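Local coordinates for protein V-type ATP synthase alpha chain (Thermoplasma volcanium, PDB 4O1S) that is an intein of the Hint (Hedgehog/intein) superfamily, a compact, mostly beta domain carried within the A subunit of an archaeal V-type ATPase, at residues 23-28 with 68-73; 73-78 with 91-96; 117-122 with 132-137. All coordinates share one frame; numbering follows the deposited sequence.

All three contacts belong to one mostly beta intein domain. Contact 1 is the most buried: a helix rests on strand 61-75 through leucines, a tyrosine ring and the aliphatic part of a lysine, with no hydrogen bond between the segments. Contact 2 takes up the same strand where contact 1 leaves it, the two sharing Gly-73, and passes round the corner at Ser-76 to meet a turn; a bound buffer molecule there supplies polar links. Contact 3 lies on the opposite side of the chain's centre from contact 1, about 26 Å between their centres. Partly buried, it is tied mainly by backbone hydrogen bonds. Contacts 2 and 3 both reach the sheet in which strands 77-83 and 129-141 are neighbours.

Contact 1: residues 23-28 with 68-73; sequences KDLYSS and RLLYKG
Leu-70 is the first residue of 68-73, part of strand 61-75, to meet the helix at Leu-25 and Tyr-26, where helix 22-31 lies over the five-stranded antiparallel sheet of this intein (Hint) fold. The helix segment runs steeply across the strand, at 111° between their directions. Leu-70 points toward the helix, and its CD1 sits 4.2 Å from CG of Leu-25, the two side chains meeting at about a right angle. Its CB lies 3.7 Å from CD1 of Tyr-26, and here the leucine and the tyrosine slide past one another in opposite directions, one leaving the strand and the other reaching down to it. Leu-149 of strand 143-149 flanks the same leucine.

At Tyr-71 the side chain turns away from the helix, and what meets the helix is mainly main chain: the carbonyl carbon C of Tyr-71 is 3.7 Å from CE1 of Tyr-26.

Lys-72 faces the helix again and gives the contact its CH-pi interaction. Its CB stands over one face of the Tyr-26 ring, displaced toward the rim, 3.7 Å from the ring centroid. With CG anti to the backbone N (chi1 173°) and the chain extended beyond, the methylenes pass across the ring, CD coming within 3.7 Å of CE2 of Tyr-26, while the amino end leads away from the helix. Tyr-147 packs edge-to-face with the Tyr-26 ring. The buried phenol has a polar partner beyond these segments: Tyr-26 OH is hydrogen-bonded to Glu-44 OE1.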
ATOM      1  N   LYS A  23       3.590  10.151   1.328  1.00 27.81           N
ATOM      2  CA  LYS A  23       3.454  11.389   2.083  1.00 32.32           C
ATOM      3  C   LYS A  23       3.724  12.620   1.214  1.00 32.00           C
ATOM      4  O   LYS A  23       3.133  13.682   1.434  1.00 32.77           O
ATOM      5  CB  LYS A  23       4.364  11.384   3.309  1.00 29.75           C
ATOM      6  CG  LYS A  23       5.826  11.628   2.997  1.00 27.69           C
ATOM      7  CD  LYS A  23       6.623  11.509   4.276  1.00 33.52           C
ATOM      8  CE  LYS A  23       8.094  11.762   4.037  1.00 36.68           C
ATOM      9  NZ  LYS A  23       8.250  12.890   3.089  1.00 46.11           N
ATOM     10  N   ASP A  24       4.599  12.482   0.218  1.00 24.61           N
ATOM     11  CA  ASP A  24       4.899  13.604  -0.667  1.00 24.16           C
ATOM     12  C   ASP A  24       3.758  13.850  -1.645  1.00 31.43           C
ATOM     13  O   ASP A  24       3.365  15.007  -1.904  1.00 33.36           O
ATOM     14  CB  ASP A  24       6.207  13.375  -1.427  1.00 20.66           C
ATOM     15  CG  ASP A  24       7.416  13.341  -0.508  1.00 28.01           C
ATOM     16  OD1 ASP A  24       7.321  13.923   0.603  1.00 33.24           O
ATOM     17  OD2 ASP A  24       8.445  12.726  -0.880  1.00 25.52           O
ATOM     18  N   LEU A  25       3.234  12.749  -2.179  1.00 27.38           N
ATOM     19  CA  LEU A  25       2.091  12.783  -3.074  1.00 26.09           C
ATOM     20  C   LEU A  25       0.908  13.450  -2.380  1.00 26.16           C
ATOM     21  O   LEU A  25       0.269  14.343  -2.929  1.00 30.55           O
ATOM     22  CB  LEU A  25       1.715  11.359  -3.459  1.00 31.60           C
ATOM     23  CG  LEU A  25       0.369  11.212  -4.164  1.00 35.53           C
ATOM     24  CD1 LEU A  25       0.365  12.046  -5.437  1.00 36.24           C
ATOM     25  CD2 LEU A  25       0.087   9.766  -4.474  1.00 21.30           C
ATOM     26  N   TYR A  26       0.631  13.002  -1.164  1.00 16.69           N
ATOM     27  CA  TYR A  26      -0.437  13.566  -0.365  1.00 22.28           C
ATOM     28  C   TYR A  26      -0.254  15.069  -0.187  1.00 30.06           C
ATOM     29  O   TYR A  26      -1.191  15.860  -0.361  1.00 37.98           O
ATOM     30  CB  TYR A  26      -0.514  12.884   1.014  1.00 19.52           C
ATOM     31  CG  TYR A  26      -1.759  13.304   1.784  1.00 24.06           C
ATOM     32  CD1 TYR A  26      -2.960  12.597   1.649  1.00 24.60           C
ATOM     33  CD2 TYR A  26      -1.740  14.422   2.629  1.00 18.46           C
ATOM     34  CE1 TYR A  26      -4.100  12.989   2.339  1.00 25.31           C
ATOM     35  CE2 TYR A  26      -2.876  14.824   3.310  1.00 17.16           C
ATOM     36  CZ  TYR A  26      -4.047  14.108   3.157  1.00 23.60           C
ATOM     37  OH  TYR A  26      -5.167  14.516   3.830  1.00 32.30           O
ATOM     38  N   SER A  27       0.960  15.458   0.165  1.00 25.45           N
ATOM     39  CA  SER A  27       1.219  16.828   0.552  1.00 29.34           C
ATOM     40  C   SER A  27       0.992  17.748  -0.632  1.00 31.40           C
ATOM     41  O   SER A  27       0.436  18.857  -0.506  1.00 35.20           O
ATOM     42  CB  SER A  27       2.661  16.955   1.015  1.00 33.56           C
ATOM     43  OG  SER A  27       2.852  18.211   1.624  1.00 42.51           O
ATOM     44  N   SER A  28       1.439  17.271  -1.788  1.00 23.49           N
ATOM     45  CA  SER A  28       1.340  18.021  -3.027  1.00 22.11           C
ATOM     46  C   SER A  28      -0.123  18.196  -3.447  1.00 28.70           C
ATOM     47  O   SER A  28      -0.568  19.300  -3.767  1.00 31.08           O
ATOM     48  CB  SER A  28       2.120  17.298  -4.121  1.00 14.78           C
ATOM     49  OG  SER A  28       2.022  18.019  -5.338  1.00 31.44           O
ATOM     50  N   ARG A  68      -8.902   8.278  -6.790  1.00 35.69           N
ATOM     51  CA  ARG A  68      -9.617   9.557  -6.662  1.00 33.67           C
ATOM     52  C   ARG A  68      -9.624  10.150  -5.261  1.00 35.55           C
ATOM     53  O   ARG A  68      -9.884  11.336  -5.093  1.00 38.61           O
ATOM     54  CB  ARG A  68     -11.036   9.464  -7.252  1.00 35.85           C
ATOM     55  CG  ARG A  68     -10.977   9.201  -8.762  1.00 56.78           C
ATOM     56  CD  ARG A  68     -12.273   9.440  -9.541  1.00 76.31           C
ATOM     57  NE  ARG A  68     -13.409   8.630  -9.089  1.00 94.39           N
ATOM     58  CZ  ARG A  68     -13.711   7.417  -9.553  1.00105.29           C
ATOM     59  NH1 ARG A  68     -12.951   6.842 -10.481  1.00108.41           N
ATOM     60  NH2 ARG A  68     -14.773   6.770  -9.081  1.00106.96           N
ATOM     61  N   LEU A  69      -9.327   9.323  -4.261  1.00 42.00           N
ATOM     62  CA  LEU A  69      -9.224   9.777  -2.875  1.00 38.38           C
ATOM     63  C   LEU A  69      -7.879   9.422  -2.268  1.00 36.10           C
ATOM     64  O   LEU A  69      -7.360   8.328  -2.498  1.00 34.44           O
ATOM     65  CB  LEU A  69     -10.295   9.135  -2.011  1.00 37.20           C
ATOM     66  CG  LEU A  69     -11.737   9.530  -2.264  1.00 44.94           C
ATOM     67  CD1 LEU A  69     -12.536   9.137  -1.061  1.00 45.65           C
ATOM     68  CD2 LEU A  69     -11.848  11.008  -2.499  1.00 47.27           C
ATOM     69  N   LEU A  70      -7.329  10.346  -1.484  1.00 26.57           N
ATOM     70  CA  LEU A  70      -6.162  10.056  -0.675  1.00 24.86           C
ATOM     71  C   LEU A  70      -6.583  10.281   0.752  1.00 29.22           C
ATOM     72  O   LEU A  70      -7.442  11.123   1.025  1.00 19.86           O
ATOM     73  CB  LEU A  70      -4.999  10.999  -0.989  1.00 27.34           C
ATOM     74  CG  LEU A  70      -4.529  11.085  -2.434  1.00 31.62           C
ATOM     75  CD1 LEU A  70      -3.362  12.042  -2.527  1.00 34.00           C
ATOM     76  CD2 LEU A  70      -4.166   9.716  -2.967  1.00 29.98           C
ATOM     77  N   TYR A  71      -5.954   9.532   1.652  1.00 36.30           N
ATOM     78  CA  TYR A  71      -6.243   9.589   3.069  1.00 37.32           C
ATOM     79  C   TYR A  71      -4.956   9.778   3.867  1.00 36.57           C
ATOM     80  O   TYR A  71      -3.882   9.256   3.514  1.00 27.87           O
ATOM     81  CB  TYR A  71      -6.979   8.309   3.500  1.00 40.84           C
ATOM     82  CG  TYR A  71      -6.980   8.033   5.000  1.00 53.50           C
ATOM     83  CD1 TYR A  71      -7.881   8.672   5.849  1.00 60.00           C
ATOM     84  CD2 TYR A  71      -6.092   7.117   5.567  1.00 52.85           C
ATOM     85  CE1 TYR A  71      -7.889   8.413   7.220  1.00 59.24           C
ATOM     86  CE2 TYR A  71      -6.094   6.855   6.937  1.00 47.90           C
ATOM     87  CZ  TYR A  71      -6.992   7.505   7.750  1.00 54.17           C
ATOM     88  OH  TYR A  71      -7.000   7.243   9.097  1.00 60.72           O
ATOM     89  N   LYS A  72      -5.067  10.551   4.941  1.00 36.61           N
ATOM     90  CA  LYS A  72      -3.987  10.686   5.901  1.00 27.80           C
ATOM     91  C   LYS A  72      -4.569  10.603   7.292  1.00 37.23           C
ATOM     92  O   LYS A  72      -5.511  11.327   7.624  1.00 50.17           O
ATOM     93  CB  LYS A  72      -3.265  12.014   5.715  1.00 25.07           C
ATOM     94  CG  LYS A  72      -2.240  12.303   6.788  1.00 25.96           C
ATOM     95  CD  LYS A  72      -1.557  13.648   6.592  1.00 28.41           C
ATOM     96  CE  LYS A  72      -1.101  14.211   7.926  1.00 42.29           C
ATOM     97  NZ  LYS A  72      -0.289  15.431   7.694  1.00 57.20           N
ATOM     98  N   GLY A  73      -4.015   9.722   8.111  1.00 39.00           N
ATOM     99  CA  GLY A  73      -4.492   9.563   9.471  1.00 32.69           C
ATOM    100  C   GLY A  73      -3.364   9.398  10.466  1.00 32.76           C
ATOM    101  O   GLY A  73      -2.232   9.836  10.237  1.00 33.41           O
TER

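Contact 2: residues 73-78 with 91-96; sequences GKSSYL and VTPVHK. With EPE (4-(2-hydroxyethyl)-1-piperazine ethanesulfonic acid), chain C.
A chi1 of 168° swings OG of Ser-75 beside its own carbonyl carbon, on the side where Thr-92 and Pro-93 lie, while a chi1 of -60° turns the Tyr-77 ring away from the proline, so that CB is the part of the side chain that touches it. Residues 91-96 carry the T-x-x-H signature of inteins, Thr-92 to His-95, folded as a type I beta turn and closed by the bond from His-95 N to Thr-92 O. Tyr-77 CB touches Pro-93 CG at 3.7 Å, and Ser-75 CB stands 3.9 Å from Thr-92 OG1. Across the corner at Ser-76, Ser-75 OG donates to a lone pair of Tyr-77 O, in the carbonyl plane, though the short length of this bond is doubtful at this resolution.

A HEPES molecule (EPE), probably from the crystallisation liquor, spans both segments. Its sulfonate O2S accepts a hydrogen bond from Val-94 N at 3.1 Å, beside Thr-92 CG2 and the Pro-93 ring; at the other side of the molecule the piperazine nitrogen N4 donates to Lys-74 O at 3.3 Å. Lys-74 NZ turns elsewhere, to Asp-143 and Asp-145. Beyond the corner, Leu-78 CA makes a CA-H...O contact of 3.4 Å with Val-91 O.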
ATOM      1  N   GLY A  73      -4.015   9.722   8.111  1.00 39.00           N
ATOM      2  CA  GLY A  73      -4.492   9.563   9.471  1.00 32.69           C
ATOM      3  C   GLY A  73      -3.364   9.398  10.466  1.00 32.76           C
ATOM      4  O   GLY A  73      -2.232   9.836  10.237  1.00 33.41           O
ATOM      5  N   LYS A  74      -3.688   8.757  11.585  1.00 37.55           N
ATOM      6  CA  LYS A  74      -2.717   8.482  12.645  1.00 30.26           C
ATOM      7  C   LYS A  74      -2.785   7.015  13.022  1.00 30.17           C
ATOM      8  O   LYS A  74      -3.863   6.426  13.092  1.00 31.15           O
ATOM      9  CB  LYS A  74      -2.999   9.334  13.894  1.00 20.90           C
ATOM     10  CG  LYS A  74      -2.578  10.830  13.796  1.00 21.49           C
ATOM     11  CD  LYS A  74      -1.083  10.979  13.578  1.00 27.83           C
ATOM     12  CE  LYS A  74      -0.508  12.125  14.374  1.00 36.84           C
ATOM     13  NZ  LYS A  74       0.950  12.238  14.060  1.00 49.80           N
ATOM     14  N   SER A  75      -1.632   6.412  13.260  1.00 26.88           N
ATOM     15  CA  SER A  75      -1.627   5.120  13.927  1.00 21.30           C
ATOM     16  C   SER A  75      -0.587   5.146  15.048  1.00 27.26           C
ATOM     17  O   SER A  75       0.409   5.875  14.983  1.00 34.53           O
ATOM     18  CB  SER A  75      -1.358   3.981  12.954  1.00 17.08           C
ATOM     19  OG  SER A  75      -1.090   2.766  13.646  1.00 27.77           O
ATOM     20  N   SER A  76      -0.858   4.367  16.084  1.00 20.66           N
ATOM     21  CA  SER A  76       0.035   4.195  17.205  1.00 23.46           C
ATOM     22  C   SER A  76       1.003   3.093  16.895  1.00 28.14           C
ATOM     23  O   SER A  76       2.001   2.911  17.605  1.00 31.55           O
ATOM     24  CB  SER A  76      -0.774   3.762  18.427  1.00 21.58           C
ATOM     25  OG  SER A  76      -1.435   4.870  18.990  1.00 30.22           O
ATOM     26  N   TYR A  77       0.679   2.325  15.863  1.00 22.82           N
ATOM     27  CA  TYR A  77       1.419   1.115  15.586  1.00 31.79           C
ATOM     28  C   TYR A  77       1.743   1.001  14.120  1.00 33.73           C
ATOM     29  O   TYR A  77       0.928   1.339  13.263  1.00 35.24           O
ATOM     30  CB  TYR A  77       0.623  -0.120  16.011  1.00 34.31           C
ATOM     31  CG  TYR A  77       0.313  -0.129  17.461  1.00 36.92           C
ATOM     32  CD1 TYR A  77       1.266  -0.513  18.382  1.00 46.52           C
ATOM     33  CD2 TYR A  77      -0.923   0.285  17.921  1.00 44.65           C
ATOM     34  CE1 TYR A  77       0.994  -0.504  19.735  1.00 53.31           C
ATOM     35  CE2 TYR A  77      -1.207   0.303  19.274  1.00 48.65           C
ATOM     36  CZ  TYR A  77      -0.248  -0.095  20.179  1.00 52.95           C
ATOM     37  OH  TYR A  77      -0.524  -0.079  21.534  1.00 60.21           O
ATOM     38  N   LEU A  78       2.933   0.494  13.846  1.00 28.83           N
ATOM     39  CA  LEU A  78       3.334   0.153  12.492  1.00 28.59           C
ATOM     40  C   LEU A  78       3.955  -1.253  12.523  1.00 26.07           C
ATOM     41  O   LEU A  78       4.676  -1.611  13.476  1.00 27.79           O
ATOM     42  CB  LEU A  78       4.362   1.162  11.994  1.00 24.71           C
ATOM     43  CG  LEU A  78       4.065   2.100  10.829  1.00 27.85           C
ATOM     44  CD1 LEU A  78       2.590   2.198  10.462  1.00 18.37           C
ATOM     45  CD2 LEU A  78       4.673   3.477  11.122  1.00 22.82           C
ATOM     46  N   VAL A  91       3.379  -0.991   7.536  1.00 27.43           N
ATOM     47  CA  VAL A  91       1.947  -0.764   7.439  1.00 23.54           C
ATOM     48  C   VAL A  91       1.278  -0.863   8.794  1.00 26.47           C
ATOM     49  O   VAL A  91       1.850  -1.283   9.803  1.00 28.43           O
ATOM     50  CB  VAL A  91       1.253  -1.738   6.457  1.00 20.33           C
ATOM     51  CG1 VAL A  91       1.837  -1.598   5.045  1.00 20.26           C
ATOM     52  CG2 VAL A  91       1.395  -3.168   6.956  1.00 17.89           C
ATOM     53  N   THR A  92       0.036  -0.448   8.777  1.00 31.69           N
ATOM     54  CA  THR A  92      -0.853  -0.522   9.899  1.00 36.78           C
ATOM     55  C   THR A  92      -1.117  -2.011  10.197  1.00 37.75           C
ATOM     56  O   THR A  92      -1.128  -2.826   9.280  1.00 36.36           O
ATOM     57  CB  THR A  92      -2.124   0.214   9.439  1.00 35.48           C
ATOM     58  OG1 THR A  92      -2.220   1.482  10.108  1.00 32.15           O
ATOM     59  CG2 THR A  92      -3.336  -0.615   9.627  1.00 25.18           C
ATOM     60  N   PRO A  93      -1.301  -2.380  11.480  1.00 34.56           N
ATOM     61  CA  PRO A  93      -1.526  -3.790  11.847  1.00 29.00           C
ATOM     62  C   PRO A  93      -2.698  -4.457  11.143  1.00 32.39           C
ATOM     63  O   PRO A  93      -2.587  -5.664  10.878  1.00 37.14           O
ATOM     64  CB  PRO A  93      -1.791  -3.731  13.345  1.00 13.80           C
ATOM     65  CG  PRO A  93      -1.036  -2.568  13.798  1.00 18.82           C
ATOM     66  CD  PRO A  93      -1.075  -1.544  12.668  1.00 29.29           C
ATOM     67  N   VAL A  94      -3.774  -3.711  10.852  1.00 29.68           N
ATOM     68  CA  VAL A  94      -4.956  -4.287  10.188  1.00 28.52           C
ATOM     69  C   VAL A  94      -4.841  -4.372   8.658  1.00 36.05           C
ATOM     70  O   VAL A  94      -5.669  -5.020   8.013  1.00 41.62           O
ATOM     71  CB  VAL A  94      -6.295  -3.590  10.577  1.00 26.01           C
ATOM     72  CG1 VAL A  94      -6.617  -3.813  12.024  1.00 14.39           C
ATOM     73  CG2 VAL A  94      -6.260  -2.112  10.288  1.00 20.11           C
ATOM     74  N   HIS A  95      -3.822  -3.726   8.091  1.00 31.53           N
ATOM     75  CA  HIS A  95      -3.538  -3.837   6.663  1.00 24.64           C
ATOM     76  C   HIS A  95      -3.249  -5.278   6.282  1.00 30.13           C
ATOM     77  O   HIS A  95      -2.699  -6.039   7.085  1.00 32.88           O
ATOM     78  CB  HIS A  95      -2.344  -2.973   6.279  1.00 23.27           C
ATOM     79  CG  HIS A  95      -2.441  -2.408   4.906  1.00 29.74           C
ATOM     80  ND1 HIS A  95      -3.024  -3.100   3.867  1.00 39.49           N
ATOM     81  CD2 HIS A  95      -2.076  -1.206   4.403  1.00 33.00           C
ATOM     82  CE1 HIS A  95      -2.994  -2.354   2.778  1.00 40.67           C
ATOM     83  NE2 HIS A  95      -2.424  -1.200   3.075  1.00 33.97           N
ATOM     84  N   LYS A  96      -3.614  -5.645   5.051  1.00 32.35           N
ATOM     85  CA  LYS A  96      -3.515  -7.038   4.585  1.00 29.63           C
ATOM     86  C   LYS A  96      -2.507  -7.267   3.482  1.00 32.45           C
ATOM     87  O   LYS A  96      -2.338  -6.434   2.577  1.00 31.86           O
ATOM     88  CB  LYS A  96      -4.870  -7.568   4.121  1.00 25.98           C
ATOM     89  CG  LYS A  96      -5.772  -7.911   5.269  1.00 29.94           C
ATOM     90  CD  LYS A  96      -7.212  -8.038   4.850  1.00 31.45           C
ATOM     91  CE  LYS A  96      -8.025  -8.555   6.027  1.00 38.38           C
ATOM     92  NZ  LYS A  96      -9.409  -8.900   5.644  1.00 47.85           N
TER
HETATM   93  N1  EPE C 201      -5.500   3.364  12.470  1.00 82.11           N
HETATM   94  C2  EPE C 201      -6.499   3.522  13.549  1.00 83.00           C
HETATM   95  C3  EPE C 201      -6.718   5.009  13.839  1.00 78.99           C
HETATM   96  N4  EPE C 201      -7.012   5.761  12.626  1.00 75.11           N
HETATM   97  C5  EPE C 201      -6.229   5.480  11.421  1.00 70.10           C
HETATM   98  C6  EPE C 201      -5.923   3.995  11.202  1.00 73.52           C
HETATM   99  C7  EPE C 201      -7.764   7.003  12.733  1.00 71.59           C
HETATM  100  C8  EPE C 201      -7.113   8.020  13.666  1.00 74.50           C
HETATM  101  O8  EPE C 201      -6.777   9.196  12.956  1.00 76.73           O
HETATM  102  C9  EPE C 201      -4.991   1.983  12.301  1.00 85.19           C
HETATM  103  C10 EPE C 201      -5.690   0.909  13.151  1.00 89.59           C
HETATM  104  S   EPE C 201      -4.563  -0.392  13.780  1.00 94.31           S
HETATM  105  O1S EPE C 201      -5.200  -1.175  14.841  1.00 87.32           O
HETATM  106  O2S EPE C 201      -4.191  -1.305  12.693  1.00 90.47           O
HETATM  107  O3S EPE C 201      -3.363   0.267  14.316  1.00 94.15           O

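Contact 3: residues 117-122 with 132-137; sequences DMIAAV and DRVKSI
Asp-117 O receives Val-134 N at 2.7 Å, the donor lying nearly on the extension of the C=O bond (165° at the oxygen), and a CA-H...O contact from Arg-133 CA reaches the same oxygen. Asp-132 O is held in a similar way, by Ile-119 N at 2.7 Å, tilted from the carbonyl plane, and by the CA-H of Met-118. The return bond, Asp-132 N to Ile-119 O at 2.9 Å, lies in the carbonyl plane and completes the hydrogen-bonded pair Ile-119/Asp-132. Next to it, Met-118 and Arg-133 form an antiparallel non-hydrogen-bonded pair.

These bridges join the beta hairpin of strands 118-122 and 129-141. The segments splay apart strongly, at 122° rather than a flat antiparallel course, and further along a classic beta bulge sets both Lys-135 and Ser-136 opposite Glu-82.

On the face of Met-118, CG of the methionine meets CG of Arg-133 at 3.6 Å; in the conformer given, one of two, Met-118 CG and SD lie over one face of the guanidinium, a placement that is therefore doubtful. On the face of Ile-119, its CG2 rests 3.8 Å from CG1 of Val-134, the side chains crossing at about a right angle. Asp-132 points to this face too, and its buried carboxylate is satisfied outside the hairpin segments: OD2 by a salt bridge to Arg-87 and a hydrogen bond from Thr-83, OD1 by Gly-85 N.

The pairing itself therefore rests on main-chain bonds, while the Asp-132 side chain links the hairpin to its neighbours and, beside Arg-87, is probably stabilised as the carboxylate.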
ATOM      1  N   ASP A 117       6.424 -16.730   6.095  1.00 30.37           N
ATOM      2  CA  ASP A 117       5.360 -16.481   5.118  1.00 31.99           C
ATOM      3  C   ASP A 117       5.828 -15.917   3.765  1.00 33.25           C
ATOM      4  O   ASP A 117       6.727 -15.080   3.703  1.00 37.94           O
ATOM      5  CB  ASP A 117       4.272 -15.583   5.722  1.00 32.63           C
ATOM      6  CG  ASP A 117       3.485 -16.289   6.818  1.00 35.55           C
ATOM      7  OD1 ASP A 117       3.706 -17.516   6.980  1.00 37.28           O
ATOM      8  OD2 ASP A 117       2.645 -15.637   7.495  1.00 31.80           O
ATOM      9  N   MET A 118       5.209 -16.387   2.681  1.00 32.81           N
ATOM     10  CA  MET A 118       5.544 -15.917   1.333  1.00 25.63           C
ATOM     11  C   MET A 118       4.536 -14.885   0.867  1.00 31.60           C
ATOM     12  O   MET A 118       3.359 -15.204   0.640  1.00 43.02           O
ATOM     13  CB  MET A 118       5.614 -17.087   0.347  1.00 20.31           C
ATOM     14  CG  MET A 118       6.764 -18.015   0.656  1.00 28.49           C
ATOM     15  SD  MET A 118       6.778 -19.524  -0.308  1.00 49.00           S
ATOM     16  CE  MET A 118       7.767 -18.999  -1.695  1.00 82.94           C
ATOM     17  N   ILE A 119       4.976 -13.638   0.738  1.00 28.46           N
ATOM     18  CA  ILE A 119       4.018 -12.606   0.401  1.00 30.35           C
ATOM     19  C   ILE A 119       4.104 -12.220  -1.057  1.00 28.52           C
ATOM     20  O   ILE A 119       5.145 -12.368  -1.687  1.00 25.40           O
ATOM     21  CB  ILE A 119       4.097 -11.378   1.335  1.00 27.26           C
ATOM     22  CG1 ILE A 119       5.421 -10.645   1.189  1.00 20.37           C
ATOM     23  CG2 ILE A 119       3.899 -11.801   2.778  1.00 21.17           C
ATOM     24  CD1 ILE A 119       5.417  -9.327   1.984  1.00 15.65           C
ATOM     25  N   ALA A 120       2.981 -11.753  -1.578  1.00 27.47           N
ATOM     26  CA  ALA A 120       2.841 -11.405  -2.979  1.00 27.58           C
ATOM     27  C   ALA A 120       3.568 -10.101  -3.322  1.00 34.24           C
ATOM     28  O   ALA A 120       3.376  -9.061  -2.681  1.00 37.26           O
ATOM     29  CB  ALA A 120       1.358 -11.306  -3.337  1.00 23.22           C
ATOM     30  N   ALA A 121       4.411 -10.183  -4.342  1.00 28.63           N
ATOM     31  CA  ALA A 121       5.128  -9.045  -4.857  1.00 22.25           C
ATOM     32  C   ALA A 121       4.998  -9.103  -6.367  1.00 28.72           C
ATOM     33  O   ALA A 121       4.573 -10.113  -6.912  1.00 36.40           O
ATOM     34  CB  ALA A 121       6.569  -9.129  -4.463  1.00 12.22           C
ATOM     35  N   VAL A 122       5.372  -8.028  -7.049  1.00 27.05           N
ATOM     36  CA  VAL A 122       5.352  -8.015  -8.498  1.00 28.35           C
ATOM     37  C   VAL A 122       6.760  -7.832  -9.075  1.00 36.20           C
ATOM     38  O   VAL A 122       7.476  -6.906  -8.693  1.00 33.67           O
ATOM     39  CB  VAL A 122       4.458  -6.901  -8.975  1.00 32.64           C
ATOM     40  CG1 VAL A 122       4.561  -6.739 -10.469  1.00 32.14           C
ATOM     41  CG2 VAL A 122       3.054  -7.207  -8.572  1.00 40.38           C
ATOM     42  N   ASP A 132       7.582 -13.867  -1.931  1.00 34.58           N
ATOM     43  CA  ASP A 132       8.843 -13.670  -1.260  1.00 33.76           C
ATOM     44  C   ASP A 132       8.674 -14.009   0.224  1.00 30.38           C
ATOM     45  O   ASP A 132       7.704 -13.579   0.864  1.00 27.21           O
ATOM     46  CB  ASP A 132       9.261 -12.212  -1.456  1.00 33.10           C
ATOM     47  CG  ASP A 132      10.724 -12.008  -1.275  1.00 36.76           C
ATOM     48  OD1 ASP A 132      11.385 -12.994  -0.841  1.00 42.01           O
ATOM     49  OD2 ASP A 132      11.186 -10.870  -1.560  1.00 30.13           O
ATOM     50  N   ARG A 133       9.596 -14.800   0.759  1.00 34.21           N
ATOM     51  CA  ARG A 133       9.527 -15.180   2.165  1.00 35.08           C
ATOM     52  C   ARG A 133       9.809 -13.953   3.019  1.00 36.58           C
ATOM     53  O   ARG A 133      10.765 -13.208   2.753  1.00 31.26           O
ATOM     54  CB  ARG A 133      10.538 -16.284   2.487  1.00 36.00           C
ATOM     55  CG  ARG A 133      10.190 -17.579   1.782  0.54 38.44           C
ATOM     56  CD  ARG A 133      11.063 -18.751   2.183  0.54 39.93           C
ATOM     57  NE  ARG A 133      10.372 -20.001   1.874  0.54 39.85           N
ATOM     58  CZ  ARG A 133       9.547 -20.612   2.718  0.54 33.06           C
ATOM     59  NH1 ARG A 133       9.345 -20.096   3.925  0.54 34.68           N
ATOM     60  NH2 ARG A 133       8.937 -21.738   2.369  0.54 21.14           N
ATOM     61  N   VAL A 134       8.974 -13.713   4.030  1.00 33.91           N
ATOM     62  CA  VAL A 134       9.328 -12.666   4.961  1.00 30.90           C
ATOM     63  C   VAL A 134      10.430 -13.153   5.904  1.00 29.76           C
ATOM     64  O   VAL A 134      10.350 -14.247   6.493  1.00 26.88           O
ATOM     65  CB  VAL A 134       8.126 -11.989   5.675  1.00 27.39           C
ATOM     66  CG1 VAL A 134       6.811 -12.451   5.096  1.00 30.93           C
ATOM     67  CG2 VAL A 134       8.194 -12.146   7.192  1.00 21.63           C
ATOM     68  N   LYS A 135      11.473 -12.323   5.957  1.00 20.59           N
ATOM     69  CA  LYS A 135      12.683 -12.524   6.722  1.00 25.46           C
ATOM     70  C   LYS A 135      12.456 -11.977   8.124  1.00 34.23           C
ATOM     71  O   LYS A 135      12.908 -12.548   9.122  1.00 30.91           O
ATOM     72  CB  LYS A 135      13.785 -11.715   6.042  1.00 27.38           C
ATOM     73  CG  LYS A 135      15.160 -11.745   6.669  1.00 33.85           C
ATOM     74  CD  LYS A 135      16.028 -10.672   5.992  1.00 45.16           C
ATOM     75  CE  LYS A 135      17.492 -10.774   6.407  1.00 57.11           C
ATOM     76  NZ  LYS A 135      18.294  -9.649   5.838  1.00 60.46           N
ATOM     77  N   SER A 136      11.765 -10.845   8.196  1.00 35.81           N
ATOM     78  CA  SER A 136      11.579 -10.204   9.481  1.00 39.27           C
ATOM     79  C   SER A 136      10.343  -9.325   9.552  1.00 33.68           C
ATOM     80  O   SER A 136       9.931  -8.729   8.564  1.00 34.44           O
ATOM     81  CB  SER A 136      12.787  -9.353   9.818  1.00 39.12           C
ATOM     82  OG  SER A 136      12.391  -8.005   9.762  1.00 44.60           O
ATOM     83  N   ILE A 137       9.772  -9.255  10.747  1.00 30.59           N
ATOM     84  CA  ILE A 137       8.612  -8.421  11.024  1.00 29.55           C
ATOM     85  C   ILE A 137       8.868  -7.673  12.311  1.00 28.29           C
ATOM     86  O   ILE A 137       9.252  -8.270  13.316  1.00 21.84           O
ATOM     87  CB  ILE A 137       7.354  -9.269  11.216  1.00 28.85           C
ATOM     88  CG1 ILE A 137       7.103 -10.131   9.973  1.00 25.76           C
ATOM     89  CG2 ILE A 137       6.182  -8.380  11.461  1.00 21.73           C
ATOM     90  CD1 ILE A 137       5.989 -11.106  10.127  1.00 23.05           C
TER